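PDB 7KWD: alkaline phosphatase from Thermus thermophilus, which probably hydrolyses phosphate monoesters, as other alkaline phosphatases do, and carries two zinc ions and one magnesium ion. Local coordinates for residues 43-48 and 315-320; 81-86 and 436-441; 99-104 and 456-461; 147-152 and 268-273. One frame throughout, in Å; residues are numbered along the deposited sequence.

Interaction 1. Residues 43-48 and 315-320; sequences VFVYDG and VSDHAT. With ZN (zinc ion), chain E; MG (magnesium ion), chain D.
Asp-47, Asp-317 and His-318 converge on one zinc ion, soon after Val-45 and Val-315, paired residues of parallel strands 40-46 and 310-325 in the alkaline phosphatase fold. Asp-47 OD1, Asp-317 OD2 and His-318 NE2 each lie 2.2 Å from the zinc, and OG of Ser-95, the predicted phosphoserine nucleophile, is the fourth ligand. The two carboxylate planes stand 71° apart; Asp-47 OD2, though also 2.7 Å from the zinc, binds magnesium at 2.1 Å, so one side chain bridges two cations.

The next shell fixes these groups. Gly-48 N donates to Asp-317 OD1 (3.0 Å, 159° at the hydrogen), which limits rotation of that carboxylate while OD2 holds the zinc. His-318 ND1 donates to Ala-319 O at 3.1 Å; that oxygen lies in the ring plane, so the imidazole is held at both nitrogens. Gly-48 itself has a positive phi, and a beta carbon there would crowd OG1 of Thr-320, a hydroxyl bonded to Asp-275.

Further back the strands lock the frame. Val-315 N reaches Phe-44 O at 2.9 Å, and the reply comes from Tyr-46 N to Val-315 O at 2.8 Å.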
loop_
_atom_site.group_PDB
_atom_site.type_symbol
_atom_site.label_atom_id
_atom_site.label_comp_id
_atom_site.label_asym_id
_atom_site.label_seq_id
_atom_site.Cartn_x
_atom_site.Cartn_y
_atom_site.Cartn_z
ATOM N N VAL A 43 22.283 -4.284 4.900
ATOM C CA VAL A 43 20.826 -4.325 5.035
ATOM C C VAL A 43 20.339 -2.898 5.289
ATOM O O VAL A 43 20.679 -2.299 6.313
ATOM C CB VAL A 43 20.376 -5.263 6.168
ATOM C CG1 VAL A 43 18.847 -5.365 6.199
ATOM C CG2 VAL A 43 21.010 -6.679 6.052
ATOM N N PHE A 44 19.530 -2.373 4.378
ATOM C CA PHE A 44 19.037 -0.994 4.420
ATOM C C PHE A 44 17.549 -1.099 4.741
ATOM O O PHE A 44 16.744 -1.488 3.884
ATOM C CB PHE A 44 19.319 -0.283 3.098
ATOM C CG PHE A 44 19.056 1.198 3.128
ATOM C CD1 PHE A 44 18.636 1.853 4.249
ATOM C CD2 PHE A 44 19.189 1.940 1.933
ATOM C CE1 PHE A 44 18.348 3.197 4.254
ATOM C CE2 PHE A 44 18.938 3.322 1.936
ATOM C CZ PHE A 44 18.517 3.947 3.104
ATOM N N VAL A 45 17.194 -0.790 5.987
ATOM C CA VAL A 45 15.800 -0.846 6.430
ATOM C C VAL A 45 15.174 0.534 6.276
ATOM O O VAL A 45 15.683 1.516 6.822
ATOM C CB VAL A 45 15.689 -1.313 7.882
ATOM C CG1 VAL A 45 14.215 -1.324 8.311
ATOM C CG2 VAL A 45 16.349 -2.662 8.050
ATOM N N TYR A 46 14.063 0.595 5.537
ATOM C CA TYR A 46 13.176 1.750 5.501
ATOM C C TYR A 46 12.078 1.499 6.539
ATOM O O TYR A 46 11.118 0.784 6.287
ATOM C CB TYR A 46 12.583 1.909 4.105
ATOM C CG TYR A 46 13.442 2.558 3.030
ATOM C CD1 TYR A 46 14.659 2.010 2.639
ATOM C CD2 TYR A 46 12.980 3.669 2.329
ATOM C CE1 TYR A 46 15.397 2.577 1.624
ATOM C CE2 TYR A 46 13.708 4.236 1.297
ATOM C CZ TYR A 46 14.913 3.691 0.954
ATOM O OH TYR A 46 15.656 4.264 -0.051
ATOM N N ASP A 47 12.215 2.078 7.729
ATOM C CA ASP A 47 11.281 1.789 8.801
ATOM C C ASP A 47 9.950 2.494 8.555
ATOM O O ASP A 47 9.917 3.702 8.350
ATOM C CB ASP A 47 11.863 2.217 10.147
ATOM C CG ASP A 47 11.205 1.511 11.281
ATOM O OD1 ASP A 47 9.962 1.623 11.346
ATOM O OD2 ASP A 47 11.911 0.815 12.067
ATOM N N GLY A 48 8.861 1.740 8.581
ATOM C CA GLY A 48 7.528 2.311 8.435
ATOM C C GLY A 48 7.138 2.744 7.037
ATOM O O GLY A 48 6.110 3.421 6.858
ATOM N N VAL A 315 14.791 -3.093 2.390
ATOM C CA VAL A 315 13.553 -3.672 2.881
ATOM C C VAL A 315 12.856 -2.682 3.798
ATOM O O VAL A 315 13.500 -1.966 4.582
ATOM C CB VAL A 315 13.823 -4.996 3.625
ATOM C CG1 VAL A 315 14.582 -4.731 4.905
ATOM C CG2 VAL A 315 12.511 -5.760 3.877
ATOM N N SER A 316 11.536 -2.657 3.710
ATOM C CA SER A 316 10.731 -1.986 4.720
ATOM C C SER A 316 10.332 -2.998 5.785
ATOM O O SER A 316 10.041 -4.161 5.464
ATOM C CB SER A 316 9.478 -1.370 4.096
ATOM O OG SER A 316 8.614 -0.926 5.137
ATOM N N ASP A 317 10.302 -2.566 7.062
ATOM C CA ASP A 317 9.911 -3.513 8.113
ATOM C C ASP A 317 8.408 -3.601 8.340
ATOM O O ASP A 317 7.944 -4.592 8.905
ATOM C CB ASP A 317 10.626 -3.198 9.437
ATOM C CG ASP A 317 10.190 -1.919 10.064
ATOM O OD1 ASP A 317 9.690 -0.994 9.381
ATOM O OD2 ASP A 317 10.379 -1.822 11.295
ATOM N N HIS A 318 7.651 -2.596 7.914
ATOM C CA HIS A 318 6.192 -2.591 7.910
ATOM C C HIS A 318 5.770 -1.216 7.392
ATOM O O HIS A 318 6.568 -0.267 7.374
ATOM C CB HIS A 318 5.580 -2.792 9.300
ATOM C CG HIS A 318 6.136 -1.831 10.284
ATOM N ND1 HIS A 318 5.711 -0.520 10.359
ATOM C CD2 HIS A 318 7.165 -1.944 11.141
ATOM C CE1 HIS A 318 6.429 0.119 11.254
ATOM N NE2 HIS A 318 7.302 -0.730 11.753
ATOM N N ALA A 319 4.503 -1.113 7.028
ATOM C CA ALA A 319 3.911 0.149 6.658
ATOM C C ALA A 319 3.400 0.879 7.898
ATOM O O ALA A 319 3.050 0.261 8.909
ATOM C CB ALA A 319 2.757 -0.070 5.675
ATOM N N THR A 320 3.344 2.211 7.798
ATOM C CA THR A 320 2.832 3.041 8.882
ATOM C C THR A 320 2.017 4.191 8.315
ATOM O O THR A 320 2.445 4.868 7.370
ATOM C CB THR A 320 3.967 3.570 9.757
ATOM O OG1 THR A 320 4.618 2.456 10.327
ATOM C CG2 THR A 320 3.422 4.487 10.888
HETATM ZN ZN ZN E . 9.394 -0.225 12.398
HETATM MG MG MG D . 13.285 1.355 13.632
HETATM O O HOH W 1 14.850 1.550 15.052
HETATM O O HOH W 2 12.160 0.937 15.174
HETATM O O HOH W 3 12.261 3.444 13.612
#

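Interaction 2. Residues 81-86 and 436-441; sequences GLINTY and SPVMLL
Ser-436 reaches Thr-85 through a single water, which accepts from Thr-85 OG1 at 2.8 Å and donates to Ser-436 O at 2.6 Å. Pro-437 follows, its CB set over the carbonyl of Ile-83 and alongside Asn-84, whose OD1 is bonded to Gln-58 of the second subunit. At Val-438 strongly twisted antiparallel pairing begins: its nitrogen donates to Ile-83 O at 3.1 Å and its oxygen accepts from Ile-83 N at 2.9 Å. Its chi1 of -68° places CG1 anti to the carbonyl carbon and leaves CG2 between that carbon and the backbone N, meeting Thr-85 CG2 and Ile-83 CG1, both at 3.7 Å. Met-439 forms the non-hydrogen-bonded pair with Leu-82 and points away from it. Leu-440 returns to the bonded pattern with Gly-81, while its CD2 meets Ile-83 CG2 at 3.7 Å, the two side chains crossing at about a right angle. An alanine at Ile-83 would lack both branches and would probably open a gap between Val-438 CG2 and Leu-440 CD2.

Strand 438-443 runs between 80-84 and 310-325; Met-439 packs on Leu-71 and Leu-75 of helix 70-75, and Trp-51 of the second subunit packs on Leu-82 and Pro-437.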
loop_
_atom_site.group_PDB
_atom_site.type_symbol
_atom_site.label_atom_id
_atom_site.label_comp_id
_atom_site.label_asym_id
_atom_site.label_seq_id
_atom_site.Cartn_x
_atom_site.Cartn_y
_atom_site.Cartn_z
ATOM N N GLY A 81 10.182 -7.881 -4.380
ATOM C CA GLY A 81 8.918 -8.489 -4.040
ATOM C C GLY A 81 8.398 -7.859 -2.753
ATOM O O GLY A 81 8.616 -6.695 -2.471
ATOM N N LEU A 82 7.692 -8.696 -2.001
ATOM C CA LEU A 82 6.837 -8.246 -0.930
ATOM C C LEU A 82 7.058 -9.136 0.275
ATOM O O LEU A 82 7.194 -10.361 0.121
ATOM C CB LEU A 82 5.370 -8.333 -1.338
ATOM C CG LEU A 82 4.866 -7.420 -2.447
ATOM C CD1 LEU A 82 3.380 -7.718 -2.740
ATOM C CD2 LEU A 82 5.091 -5.990 -2.074
ATOM N N ILE A 83 7.058 -8.539 1.468
ATOM C CA ILE A 83 7.052 -9.333 2.685
ATOM C C ILE A 83 5.761 -9.120 3.463
ATOM O O ILE A 83 5.266 -7.995 3.582
ATOM C CB ILE A 83 8.264 -9.048 3.584
ATOM C CG1 ILE A 83 8.436 -7.549 3.814
ATOM C CG2 ILE A 83 9.546 -9.677 3.004
ATOM C CD1 ILE A 83 9.340 -7.294 4.983
ATOM N N ASN A 84 5.251 -10.213 4.046
ATOM C CA ASN A 84 4.242 -10.131 5.099
ATOM C C ASN A 84 4.916 -9.750 6.417
ATOM O O ASN A 84 5.993 -10.258 6.756
ATOM C CB ASN A 84 3.496 -11.464 5.234
ATOM C CG ASN A 84 2.311 -11.564 4.300
ATOM O OD1 ASN A 84 1.622 -10.571 4.020
ATOM N ND2 ASN A 84 2.058 -12.763 3.799
ATOM N N THR A 85 4.287 -8.828 7.156
ATOM C CA THR A 85 4.920 -8.246 8.330
ATOM C C THR A 85 4.265 -8.653 9.640
ATOM O O THR A 85 4.717 -8.215 10.704
ATOM C CB THR A 85 4.887 -6.728 8.230
ATOM O OG1 THR A 85 3.506 -6.308 8.118
ATOM C CG2 THR A 85 5.659 -6.278 7.020
ATOM N N TYR A 86 3.193 -9.427 9.596
ATOM C CA TYR A 86 2.514 -9.780 10.833
ATOM C C TYR A 86 3.447 -10.483 11.817
ATOM O O TYR A 86 4.360 -11.232 11.448
ATOM C CB TYR A 86 1.291 -10.637 10.560
ATOM C CG TYR A 86 1.459 -11.873 9.723
ATOM C CD1 TYR A 86 1.820 -13.087 10.291
ATOM C CD2 TYR A 86 1.151 -11.850 8.376
ATOM C CE1 TYR A 86 1.917 -14.244 9.509
ATOM C CE2 TYR A 86 1.242 -12.973 7.606
ATOM C CZ TYR A 86 1.626 -14.171 8.179
ATOM O OH TYR A 86 1.706 -15.291 7.400
ATOM N N SER A 436 -0.295 -3.963 5.790
ATOM C CA SER A 436 0.056 -4.131 4.385
ATOM C C SER A 436 1.384 -4.876 4.202
ATOM O O SER A 436 2.378 -4.570 4.883
ATOM C CB SER A 436 0.167 -2.736 3.742
ATOM O OG SER A 436 0.837 -2.825 2.492
ATOM N N PRO A 437 1.492 -5.747 3.217
ATOM C CA PRO A 437 2.831 -6.213 2.818
ATOM C C PRO A 437 3.637 -5.066 2.216
ATOM O O PRO A 437 3.081 -4.116 1.660
ATOM C CB PRO A 437 2.544 -7.313 1.795
ATOM C CG PRO A 437 1.142 -7.079 1.341
ATOM C CD PRO A 437 0.419 -6.415 2.471
ATOM N N VAL A 438 4.961 -5.134 2.365
ATOM C CA VAL A 438 5.825 -4.014 2.013
ATOM C C VAL A 438 7.049 -4.502 1.235
ATOM O O VAL A 438 7.253 -5.695 1.012
ATOM C CB VAL A 438 6.261 -3.219 3.262
ATOM C CG1 VAL A 438 5.045 -2.507 3.840
ATOM C CG2 VAL A 438 6.890 -4.168 4.270
ATOM N N MET A 439 7.851 -3.523 0.830
ATOM C CA MET A 439 8.935 -3.713 -0.126
ATOM C C MET A 439 10.052 -4.609 0.387
ATOM O O MET A 439 10.528 -4.470 1.508
ATOM C CB MET A 439 9.523 -2.352 -0.460
ATOM C CG MET A 439 10.784 -2.370 -1.285
ATOM S SD MET A 439 11.387 -0.692 -1.543
ATOM C CE MET A 439 12.135 -0.309 -0.026
ATOM N N LEU A 440 10.523 -5.499 -0.500
ATOM C CA LEU A 440 11.781 -6.223 -0.326
ATOM C C LEU A 440 12.520 -6.205 -1.657
ATOM O O LEU A 440 11.957 -6.620 -2.678
ATOM C CB LEU A 440 11.550 -7.667 0.103
ATOM C CG LEU A 440 12.715 -8.658 0.024
ATOM C CD1 LEU A 440 13.897 -8.319 0.961
ATOM C CD2 LEU A 440 12.182 -10.010 0.394
ATOM N N LEU A 441 13.772 -5.763 -1.629
ATOM C CA LEU A 441 14.541 -5.535 -2.850
ATOM C C LEU A 441 15.973 -6.009 -2.675
ATOM O O LEU A 441 16.599 -5.731 -1.652
ATOM C CB LEU A 441 14.539 -4.046 -3.215
ATOM C CG LEU A 441 15.583 -3.437 -4.159
ATOM C CD1 LEU A 441 15.275 -3.819 -5.573
ATOM C CD2 LEU A 441 15.532 -1.924 -4.028
HETATM O O HOH W 4 2.947 -3.723 7.301
#

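Interaction 3. Residues 99-104 and 456-461; sequences GNAFSC and DNTHVF
Phe-461 and the last turn of helix 95-104 make the tight half of this contact, where the start of helix 459-468, late in the chain, is pressed against the backbone of the helix that begins at Ser-95, the predicted nucleophile. Phe-461 CB sits 3.1 Å from Phe-102 O, and that oxygen lies at the edge of the ring, near its plane. Ser-103 O comes within 3.2 Å of Phe-461 CE1, while Cys-104 O stands over the ring centre on one face. With chi1 at 180°, CG anti to the backbone N, the ring swings onto the carbonyls of Ser-103 and Cys-104. Putting an alanine in place of Phe-461 would probably uncover those two carbonyls and deprive Tyr-472 of the ring it meets edge-to-face.

The other half is looser, though equally buried. Phe-102, which also touches Asp-317, sends the CD1 edge of its ring to Asn-457 O at 3.6 Å. Val-460 CB lies 3.6 Å from Phe-102 CD1, its two methyls a little farther off. The Phe-102 ring plane is turned 82° from the Asn-457 amide. This half is closest at Ala-101, CB meeting Asn-457 CG at 3.4 Å; Thr-458 CG2 is a more relaxed 4.0 Å from the same methyl, Ala-101 CB.

Asp-456 shapes the incoming turn: OD2 accepts a capping bond from Thr-458 N and, separately, a hydroxyl bond from Thr-458 OG1 at 2.6 Å. Lys-107 pairs with Asp-456 OD1 and bonds Asn-457 OD1. Polar bonds thus order the turn at 456-458, whereas the two segments meet through carbon against carbon and carbonyl oxygen.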
loop_
_atom_site.group_PDB
_atom_site.type_symbol
_atom_site.label_atom_id
_atom_site.label_comp_id
_atom_site.label_asym_id
_atom_site.label_seq_id
_atom_site.Cartn_x
_atom_site.Cartn_y
_atom_site.Cartn_z
ATOM N N GLY A 99 11.966 -6.595 13.381
ATOM C CA GLY A 99 13.404 -6.782 13.337
ATOM C C GLY A 99 13.796 -8.192 13.713
ATOM O O GLY A 99 14.683 -8.787 13.093
ATOM N N ASN A 100 13.130 -8.746 14.731
ATOM C CA ASN A 100 13.369 -10.128 15.126
ATOM C C ASN A 100 13.126 -11.096 13.976
ATOM O O ASN A 100 13.871 -12.063 13.801
ATOM C CB ASN A 100 12.457 -10.501 16.283
ATOM C CG ASN A 100 12.900 -9.909 17.589
ATOM O OD1 ASN A 100 13.940 -9.269 17.665
ATOM N ND2 ASN A 100 12.099 -10.120 18.634
ATOM N N ALA A 101 12.066 -10.872 13.210
ATOM C CA ALA A 101 11.788 -11.740 12.075
ATOM C C ALA A 101 12.961 -11.717 11.122
ATOM O O ALA A 101 13.420 -12.764 10.651
ATOM C CB ALA A 101 10.501 -11.299 11.374
ATOM N N PHE A 102 13.476 -10.513 10.839
ATOM C CA PHE A 102 14.652 -10.398 9.986
ATOM C C PHE A 102 15.867 -11.092 10.604
ATOM O O PHE A 102 16.591 -11.837 9.926
ATOM C CB PHE A 102 15.006 -8.931 9.743
ATOM C CG PHE A 102 13.992 -8.149 8.953
ATOM C CD1 PHE A 102 12.972 -8.768 8.257
ATOM C CD2 PHE A 102 14.085 -6.769 8.900
ATOM C CE1 PHE A 102 12.072 -8.033 7.515
ATOM C CE2 PHE A 102 13.181 -6.035 8.172
ATOM C CZ PHE A 102 12.173 -6.667 7.471
ATOM N N SER A 103 16.149 -10.794 11.882
ATOM C CA SER A 103 17.451 -11.136 12.448
ATOM C C SER A 103 17.468 -12.522 13.058
ATOM O O SER A 103 18.546 -13.086 13.220
ATOM C CB SER A 103 17.881 -10.131 13.524
ATOM O OG SER A 103 17.036 -10.254 14.642
ATOM N N CYS A 104 16.303 -13.081 13.385
ATOM C CA CYS A 104 16.232 -14.376 14.032
ATOM C C CYS A 104 15.477 -15.423 13.231
ATOM O O CYS A 104 15.677 -16.601 13.488
ATOM C CB CYS A 104 15.598 -14.247 15.425
ATOM S SG CYS A 104 16.490 -13.133 16.528
ATOM N N ASP A 456 7.435 -14.333 3.494
ATOM C CA ASP A 456 7.242 -13.929 4.881
ATOM C C ASP A 456 8.434 -13.111 5.331
ATOM O O ASP A 456 9.546 -13.293 4.839
ATOM C CB ASP A 456 7.054 -15.144 5.782
ATOM C CG ASP A 456 6.596 -14.763 7.166
ATOM O OD1 ASP A 456 5.459 -14.247 7.286
ATOM O OD2 ASP A 456 7.383 -14.959 8.114
ATOM N N ASN A 457 8.205 -12.191 6.282
ATOM C CA ASN A 457 9.343 -11.379 6.700
ATOM C C ASN A 457 10.462 -12.252 7.272
ATOM O O ASN A 457 11.646 -11.897 7.157
ATOM C CB ASN A 457 8.894 -10.261 7.650
ATOM C CG ASN A 457 8.163 -10.732 8.913
ATOM O OD1 ASN A 457 7.925 -11.920 9.154
ATOM N ND2 ASN A 457 7.804 -9.761 9.733
ATOM N N THR A 458 10.127 -13.432 7.805
ATOM C CA THR A 458 11.185 -14.295 8.319
ATOM C C THR A 458 12.111 -14.774 7.212
ATOM O O THR A 458 13.207 -15.259 7.489
ATOM C CB THR A 458 10.631 -15.534 9.025
ATOM O OG1 THR A 458 9.680 -16.211 8.182
ATOM C CG2 THR A 458 9.959 -15.113 10.331
ATOM N N HIS A 459 11.694 -14.663 5.962
ATOM C CA HIS A 459 12.570 -15.126 4.896
ATOM C C HIS A 459 13.788 -14.232 4.740
ATOM O O HIS A 459 14.813 -14.668 4.190
ATOM C CB HIS A 459 11.827 -15.205 3.585
ATOM C CG HIS A 459 12.555 -15.999 2.560
ATOM N ND1 HIS A 459 12.915 -17.313 2.767
ATOM C CD2 HIS A 459 13.060 -15.651 1.356
ATOM C CE1 HIS A 459 13.579 -17.749 1.713
ATOM N NE2 HIS A 459 13.670 -16.764 0.840
ATOM N N VAL A 460 13.710 -12.986 5.221
ATOM C CA VAL A 460 14.886 -12.143 5.151
ATOM C C VAL A 460 16.029 -12.780 5.934
ATOM O O VAL A 460 17.196 -12.742 5.503
ATOM C CB VAL A 460 14.564 -10.723 5.631
ATOM C CG1 VAL A 460 15.860 -10.010 5.825
ATOM C CG2 VAL A 460 13.644 -10.059 4.611
ATOM N N PHE A 461 15.712 -13.424 7.061
ATOM C CA PHE A 461 16.721 -14.179 7.800
ATOM C C PHE A 461 17.371 -15.259 6.938
ATOM O O PHE A 461 18.594 -15.383 6.904
ATOM C CB PHE A 461 16.074 -14.808 9.026
ATOM C CG PHE A 461 17.019 -15.624 9.872
ATOM C CD1 PHE A 461 17.967 -15.004 10.673
ATOM C CD2 PHE A 461 16.953 -17.013 9.860
ATOM C CE1 PHE A 461 18.820 -15.746 11.470
ATOM C CE2 PHE A 461 17.813 -17.759 10.635
ATOM C CZ PHE A 461 18.740 -17.127 11.451
#

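Interaction 4. Residues 147-152 and 268-273; sequences ATPASF and QVEAGR. With MG (magnesium ion), chain D.
Gln-268 drives its amide end-on into the face of Phe-152, the two planes 82° apart, where strand 265-271 of the alkaline phosphatase fold runs nearly antiparallel to helix 147-153 beside the magnesium site. NE2 stands 3.1 Å above the ring plane of Phe-152, over its centre. The same nitrogen donates to Thr-148 O (3.1 Å, 165°), and Ser-151 OG reaches that oxygen at 3.0 Å from the opposite face of the carbonyl, so one buried acceptor is gripped twice. Gln-268 OE1 is thereby turned to Pro-149, whose nitrogen has no hydrogen to offer.

Two residues along the strand, Glu-270 crosses Thr-148 at a slant. Its extended chain (chi1 -161°) delivers OE2 to the magnesium at 2.0 Å; Thr-148 OG1 binds at 2.4 Å while its methyl is directed at the Gln-268 amide. Asp-47 and three waters complete six ligands. Glu-270 OE1 is held by Thr-140 and by one of those waters, which donates to it at 2.9 Å and accepts from Thr-148 N at 3.1 Å, tying the helix start to the carboxylate. Another metal-bound water donates to Gly-272 O at 2.6 Å.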
loop_
_atom_site.group_PDB
_atom_site.type_symbol
_atom_site.label_atom_id
_atom_site.label_comp_id
_atom_site.label_asym_id
_atom_site.label_seq_id
_atom_site.Cartn_x
_atom_site.Cartn_y
_atom_site.Cartn_z
ATOM N N ALA A 147 15.048 -0.210 18.429
ATOM C CA ALA A 147 14.704 -1.617 18.239
ATOM C C ALA A 147 15.324 -2.195 16.981
ATOM O O ALA A 147 15.809 -3.330 16.990
ATOM C CB ALA A 147 13.195 -1.781 18.165
ATOM N N THR A 148 15.340 -1.435 15.884
ATOM C CA THR A 148 15.721 -2.048 14.616
ATOM C C THR A 148 17.192 -2.417 14.608
ATOM O O THR A 148 17.525 -3.574 14.297
ATOM C CB THR A 148 15.351 -1.115 13.463
ATOM O OG1 THR A 148 13.930 -0.920 13.450
ATOM C CG2 THR A 148 15.792 -1.732 12.162
ATOM N N PRO A 149 18.116 -1.526 14.939
ATOM C CA PRO A 149 19.523 -1.949 15.056
ATOM C C PRO A 149 19.728 -2.943 16.169
ATOM O O PRO A 149 20.465 -3.938 16.003
ATOM C CB PRO A 149 20.276 -0.625 15.326
ATOM C CG PRO A 149 19.233 0.349 15.755
ATOM C CD PRO A 149 17.943 -0.073 15.072
ATOM N N ALA A 150 19.063 -2.720 17.314
ATOM C CA ALA A 150 19.379 -3.552 18.466
ATOM C C ALA A 150 18.944 -4.988 18.231
ATOM O O ALA A 150 19.623 -5.930 18.669
ATOM C CB ALA A 150 18.744 -2.981 19.729
ATOM N N SER A 151 17.814 -5.183 17.532
ATOM C CA SER A 151 17.310 -6.534 17.331
ATOM C C SER A 151 18.261 -7.366 16.495
ATOM O O SER A 151 18.116 -8.586 16.446
ATOM C CB SER A 151 15.950 -6.491 16.644
ATOM O OG SER A 151 16.119 -6.056 15.285
ATOM N N PHE A 152 19.221 -6.726 15.810
ATOM C CA PHE A 152 20.157 -7.475 15.006
ATOM C C PHE A 152 21.354 -7.977 15.783
ATOM O O PHE A 152 22.037 -8.882 15.290
ATOM C CB PHE A 152 20.673 -6.650 13.826
ATOM C CG PHE A 152 19.774 -6.713 12.626
ATOM C CD1 PHE A 152 18.410 -6.590 12.772
ATOM C CD2 PHE A 152 20.287 -6.927 11.379
ATOM C CE1 PHE A 152 17.566 -6.660 11.675
ATOM C CE2 PHE A 152 19.457 -7.013 10.281
ATOM C CZ PHE A 152 18.107 -6.867 10.421
ATOM N N GLN A 268 23.938 -2.658 9.013
ATOM C CA GLN A 268 22.555 -2.233 8.934
ATOM C C GLN A 268 22.543 -0.711 8.831
ATOM O O GLN A 268 23.192 -0.019 9.628
ATOM C CB GLN A 268 21.740 -2.681 10.145
ATOM C CG GLN A 268 20.238 -2.366 9.975
ATOM C CD GLN A 268 19.421 -2.447 11.259
ATOM O OE1 GLN A 268 19.146 -1.437 11.897
ATOM N NE2 GLN A 268 18.981 -3.652 11.608
ATOM N N VAL A 269 21.876 -0.196 7.815
ATOM C CA VAL A 269 21.560 1.222 7.706
ATOM C C VAL A 269 20.070 1.338 7.899
ATOM O O VAL A 269 19.315 0.632 7.225
ATOM C CB VAL A 269 21.966 1.797 6.339
ATOM C CG1 VAL A 269 21.653 3.302 6.272
ATOM C CG2 VAL A 269 23.434 1.501 6.071
ATOM N N GLU A 270 19.639 2.233 8.790
ATOM C CA GLU A 270 18.223 2.412 9.055
ATOM C C GLU A 270 17.789 3.840 8.778
ATOM O O GLU A 270 18.321 4.789 9.374
ATOM C CB GLU A 270 17.831 2.063 10.493
ATOM C CG GLU A 270 16.293 1.821 10.546
ATOM C CD GLU A 270 15.741 1.993 11.921
ATOM O OE1 GLU A 270 16.528 2.383 12.818
ATOM O OE2 GLU A 270 14.553 1.728 12.087
ATOM N N ALA A 271 16.844 3.992 7.856
ATOM C CA ALA A 271 16.093 5.234 7.709
ATOM C C ALA A 271 14.916 5.078 8.650
ATOM O O ALA A 271 13.804 4.736 8.257
ATOM C CB ALA A 271 15.659 5.457 6.271
ATOM N N GLY A 272 15.201 5.295 9.941
ATOM C CA GLY A 272 14.273 4.902 10.975
ATOM C C GLY A 272 13.191 5.875 11.295
ATOM O O GLY A 272 12.294 5.546 12.095
ATOM N N ARG A 273 13.223 7.084 10.730
ATOM C CA ARG A 273 12.242 8.096 11.104
ATOM C C ARG A 273 11.198 8.326 10.022
ATOM O O ARG A 273 10.285 9.149 10.209
ATOM C CB ARG A 273 12.944 9.409 11.473
ATOM C CG ARG A 273 14.035 9.200 12.563
ATOM C CD ARG A 273 14.236 10.393 13.507
ATOM N NE ARG A 273 13.049 10.574 14.345
ATOM C CZ ARG A 273 12.709 11.721 14.917
ATOM N NH1 ARG A 273 13.467 12.803 14.767
ATOM N NH2 ARG A 273 11.603 11.767 15.635
HETATM MG MG MG D . 13.285 1.355 13.632
HETATM O O HOH W 1 14.850 1.550 15.052
HETATM O O HOH W 3 12.261 3.444 13.612
HETATM O O HOH W 2 12.160 0.937 15.174
#

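How the interactions relate
Interactions 1 and 4, centres about 9 Å apart, supply adjoining parts of the metal centre, one zinc and the magnesium; the second zinc has its own ligands, Asp-275, His-279 and His-433. Asp-47 OD2 comes within 2.8 Å of Glu-270 OE2, two acidic oxygens presumably reconciled by their shared magnesium. Strand 40-46 lies between 310-325 and 265-271, and interaction 2 continues the strand order beyond 310-325, Ser-316 N lying 3.0 Å from Met-439 O. Interaction 3 packs against this framework: Phe-102 CZ touches Val-315 CG2 at 3.7 Å, Asn-457 N lies 3.0 Å from Asn-84 O, and Ser-103 OG lies 2.7 Å from Ser-151 O. Interactions 2 and 4, about 17 Å apart between centres, do not touch.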